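Local coordinates for alkaline phosphatase D (Bacillus subtilis, PDB 2YEQ), which catalyses the hydrolysis of phosphate monoesters to an alcohol and phosphate, and acts as a phosphodiesterase, at an active site that contains iron and calcium, at residues R361-I366 and K399-E404. Sequence-based numbering, arbitrary orientation.
Sequences RVINFI and KIFGAE
With CG set between its backbone N and carbonyl carbon (chi1 71°), F401 presents its ring to I366, whose CG2 stands anti to the backbone N while CG1 lies beside that N (chi1 -75°). Both branches of I366 meet the ring. I366 CG2 lies 3.7 Å from F401 CD1, near the base of the ring, and I366 CD1 reaches F401 CE1, the next ring atom, at 3.8 Å. I363, one helical turn earlier, meets the far end of the ring, its CG1 4.1 Å from F401 CZ. Each isoleucine side chain crosses that of F401 at roughly a right angle, and the ring meets side chains one turn apart, I366 at CD1 and CE1 and I363 at CZ. All three residues are buried, and the contacts between them are apolar; the nearest CA atoms, those of I366 and F401, are 7.9 Å apart. On the strand, F401 and G402 both pair with L389, forming a classic beta bulge at the residue that supplies the ring. V374 and L389, from the strands flanking 400-406, also touch F401, while L318 of helix 308-320 packs on I366. The contact thus seats helix 356-368 against the mixed sheet containing strands 374-378, 400-406 and 384-390.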
ATOM      1  N   ARG A 361      -7.774 -21.537   6.045  1.00 21.68           N
ATOM      2  CA  ARG A 361      -8.690 -21.112   7.091  1.00 21.42           C
ATOM      3  C   ARG A 361      -9.564 -19.949   6.615  1.00 23.17           C
ATOM      4  O   ARG A 361     -10.767 -19.918   6.894  1.00 21.62           O
ATOM      5  CB  ARG A 361      -7.958 -20.739   8.390  1.00 23.82           C
ATOM      6  CG  ARG A 361      -7.299 -21.947   9.110  1.00 23.79           C
ATOM      7  CD  ARG A 361      -6.797 -21.550  10.498  1.00 25.92           C
ATOM      8  NE  ARG A 361      -5.546 -20.763  10.490  1.00 25.30           N
ATOM      9  CZ  ARG A 361      -4.316 -21.241  10.284  1.00 24.09           C
ATOM     10  NH1 ARG A 361      -4.102 -22.513   9.963  1.00 22.70           N
ATOM     11  NH2 ARG A 361      -3.273 -20.409  10.357  1.00 24.99           N
ATOM     12  N   VAL A 362      -8.965 -19.007   5.887  1.00 21.09           N
ATOM     13  CA  VAL A 362      -9.724 -17.880   5.370  1.00 20.51           C
ATOM     14  C   VAL A 362     -10.757 -18.341   4.320  1.00 22.31           C
ATOM     15  O   VAL A 362     -11.926 -17.968   4.389  1.00 23.25           O
ATOM     16  CB  VAL A 362      -8.796 -16.786   4.765  1.00 20.23           C
ATOM     17  CG1 VAL A 362      -9.634 -15.670   4.089  1.00 18.78           C
ATOM     18  CG2 VAL A 362      -7.863 -16.202   5.848  1.00 18.71           C
ATOM     19  N   ILE A 363     -10.325 -19.155   3.370  1.00 23.13           N
ATOM     20  CA  ILE A 363     -11.217 -19.645   2.336  1.00 24.26           C
ATOM     21  C   ILE A 363     -12.333 -20.514   2.926  1.00 28.20           C
ATOM     22  O   ILE A 363     -13.482 -20.370   2.540  1.00 25.85           O
ATOM     23  CB  ILE A 363     -10.451 -20.373   1.226  1.00 25.82           C
ATOM     24  CG1 ILE A 363      -9.543 -19.375   0.491  1.00 25.98           C
ATOM     25  CG2 ILE A 363     -11.436 -21.005   0.231  1.00 24.53           C
ATOM     26  CD1 ILE A 363      -8.593 -19.999  -0.497  1.00 24.51           C
ATOM     27  N   ASN A 364     -12.004 -21.390   3.874  1.00 27.09           N
ATOM     28  CA  ASN A 364     -13.004 -22.234   4.523  1.00 28.86           C
ATOM     29  C   ASN A 364     -14.053 -21.424   5.221  1.00 28.09           C
ATOM     30  O   ASN A 364     -15.247 -21.768   5.181  1.00 25.05           O
ATOM     31  CB  ASN A 364     -12.377 -23.233   5.520  1.00 32.05           C
ATOM     32  CG  ASN A 364     -11.710 -24.402   4.826  1.00 37.07           C
ATOM     33  OD1 ASN A 364     -11.856 -24.588   3.626  1.00 38.33           O
ATOM     34  ND2 ASN A 364     -10.948 -25.190   5.587  1.00 45.69           N
ATOM     35  N   PHE A 365     -13.637 -20.340   5.869  1.00 24.03           N
ATOM     36  CA  PHE A 365     -14.616 -19.496   6.516  1.00 24.17           C
ATOM     37  C   PHE A 365     -15.538 -18.826   5.473  1.00 27.00           C
ATOM     38  O   PHE A 365     -16.754 -18.746   5.677  1.00 26.47           O
ATOM     39  CB  PHE A 365     -13.965 -18.435   7.386  1.00 25.87           C
ATOM     40  CG  PHE A 365     -14.948 -17.648   8.162  1.00 25.16           C
ATOM     41  CD1 PHE A 365     -15.464 -18.141   9.335  1.00 28.50           C
ATOM     42  CD2 PHE A 365     -15.433 -16.447   7.671  1.00 27.22           C
ATOM     43  CE1 PHE A 365     -16.413 -17.424  10.042  1.00 30.38           C
ATOM     44  CE2 PHE A 365     -16.371 -15.737   8.353  1.00 24.65           C
ATOM     45  CZ  PHE A 365     -16.879 -16.218   9.544  1.00 27.83           C
ATOM     46  N   ILE A 366     -14.946 -18.355   4.377  1.00 28.34           N
ATOM     47  CA  ILE A 366     -15.687 -17.680   3.292  1.00 27.63           C
ATOM     48  C   ILE A 366     -16.721 -18.649   2.658  1.00 28.47           C
ATOM     49  O   ILE A 366     -17.882 -18.279   2.467  1.00 26.03           O
ATOM     50  CB  ILE A 366     -14.717 -17.161   2.221  1.00 24.98           C
ATOM     51  CG1 ILE A 366     -13.999 -15.910   2.716  1.00 24.93           C
ATOM     52  CG2 ILE A 366     -15.416 -16.854   0.883  1.00 25.77           C
ATOM     53  CD1 ILE A 366     -12.802 -15.548   1.813  1.00 20.87           C
ATOM     54  N   LYS A 399     -16.664 -23.296  -7.461  1.00 24.77           N
ATOM     55  CA  LYS A 399     -17.351 -22.040  -7.385  1.00 29.03           C
ATOM     56  C   LYS A 399     -16.382 -20.835  -7.187  1.00 30.45           C
ATOM     57  O   LYS A 399     -15.447 -20.873  -6.374  1.00 24.91           O
ATOM     58  CB  LYS A 399     -18.327 -22.108  -6.222  1.00 32.80           C
ATOM     59  CG  LYS A 399     -19.301 -20.953  -6.196  1.00 39.36           C
ATOM     60  CD  LYS A 399     -19.677 -20.570  -4.789  1.00 40.32           C
ATOM     61  CE  LYS A 399     -20.461 -19.258  -4.774  1.00 44.26           C
ATOM     62  NZ  LYS A 399     -21.450 -19.215  -3.671  1.00 41.73           N
ATOM     63  N   ILE A 400     -16.635 -19.767  -7.933  1.00 28.74           N
ATOM     64  CA  ILE A 400     -15.873 -18.525  -7.801  1.00 25.78           C
ATOM     65  C   ILE A 400     -16.436 -17.709  -6.647  1.00 25.52           C
ATOM     66  O   ILE A 400     -17.617 -17.355  -6.635  1.00 26.16           O
ATOM     67  CB  ILE A 400     -15.867 -17.746  -9.093  1.00 24.40           C
ATOM     68  CG1 ILE A 400     -15.031 -18.498 -10.122  1.00 23.10           C
ATOM     69  CG2 ILE A 400     -15.306 -16.304  -8.880  1.00 22.21           C
ATOM     70  CD1 ILE A 400     -15.056 -17.900 -11.512  1.00 23.75           C
ATOM     71  N   PHE A 401     -15.613 -17.460  -5.622  1.00 22.69           N
ATOM     72  CA  PHE A 401     -16.067 -16.675  -4.488  1.00 19.98           C
ATOM     73  C   PHE A 401     -15.656 -15.201  -4.626  1.00 19.95           C
ATOM     74  O   PHE A 401     -16.091 -14.352  -3.849  1.00 22.15           O
ATOM     75  CB  PHE A 401     -15.622 -17.278  -3.136  1.00 20.61           C
ATOM     76  CG  PHE A 401     -14.150 -17.156  -2.837  1.00 22.28           C
ATOM     77  CD1 PHE A 401     -13.642 -16.018  -2.223  1.00 23.89           C
ATOM     78  CD2 PHE A 401     -13.286 -18.204  -3.108  1.00 21.80           C
ATOM     79  CE1 PHE A 401     -12.294 -15.923  -1.908  1.00 24.21           C
ATOM     80  CE2 PHE A 401     -11.941 -18.122  -2.794  1.00 24.75           C
ATOM     81  CZ  PHE A 401     -11.436 -16.974  -2.208  1.00 24.00           C
ATOM     82  N   GLY A 402     -14.825 -14.895  -5.598  1.00 21.01           N
ATOM     83  CA  GLY A 402     -14.374 -13.515  -5.749  1.00 20.84           C
ATOM     84  C   GLY A 402     -13.283 -13.341  -6.748  1.00 19.17           C
ATOM     85  O   GLY A 402     -13.093 -14.171  -7.631  1.00 22.09           O
ATOM     86  N   ALA A 403     -12.527 -12.260  -6.588  1.00 20.22           N
ATOM     87  CA  ALA A 403     -11.446 -11.917  -7.496  1.00 19.34           C
ATOM     88  C   ALA A 403     -10.301 -11.240  -6.733  1.00 18.21           C
ATOM     89  O   ALA A 403     -10.532 -10.640  -5.690  1.00 16.36           O
ATOM     90  CB  ALA A 403     -11.940 -10.960  -8.587  1.00 20.21           C
ATOM     91  N   GLU A 404      -9.101 -11.346  -7.286  1.00 18.04           N
ATOM     92  CA  GLU A 404      -7.924 -10.636  -6.780  1.00 19.95           C
ATOM     93  C   GLU A 404      -7.391  -9.693  -7.841  1.00 18.03           C
ATOM     94  O   GLU A 404      -7.160 -10.098  -8.970  1.00 18.18           O
ATOM     95  CB  GLU A 404      -6.792 -11.614  -6.391  1.00 19.69           C
ATOM     96  CG  GLU A 404      -5.579 -10.878  -5.795  1.00 20.43           C
ATOM     97  CD  GLU A 404      -4.403 -11.766  -5.349  1.00 24.46           C
ATOM     98  OE1 GLU A 404      -4.232 -12.910  -5.864  1.00 23.39           O
ATOM     99  OE2 GLU A 404      -3.603 -11.251  -4.515  1.00 21.31           O
TER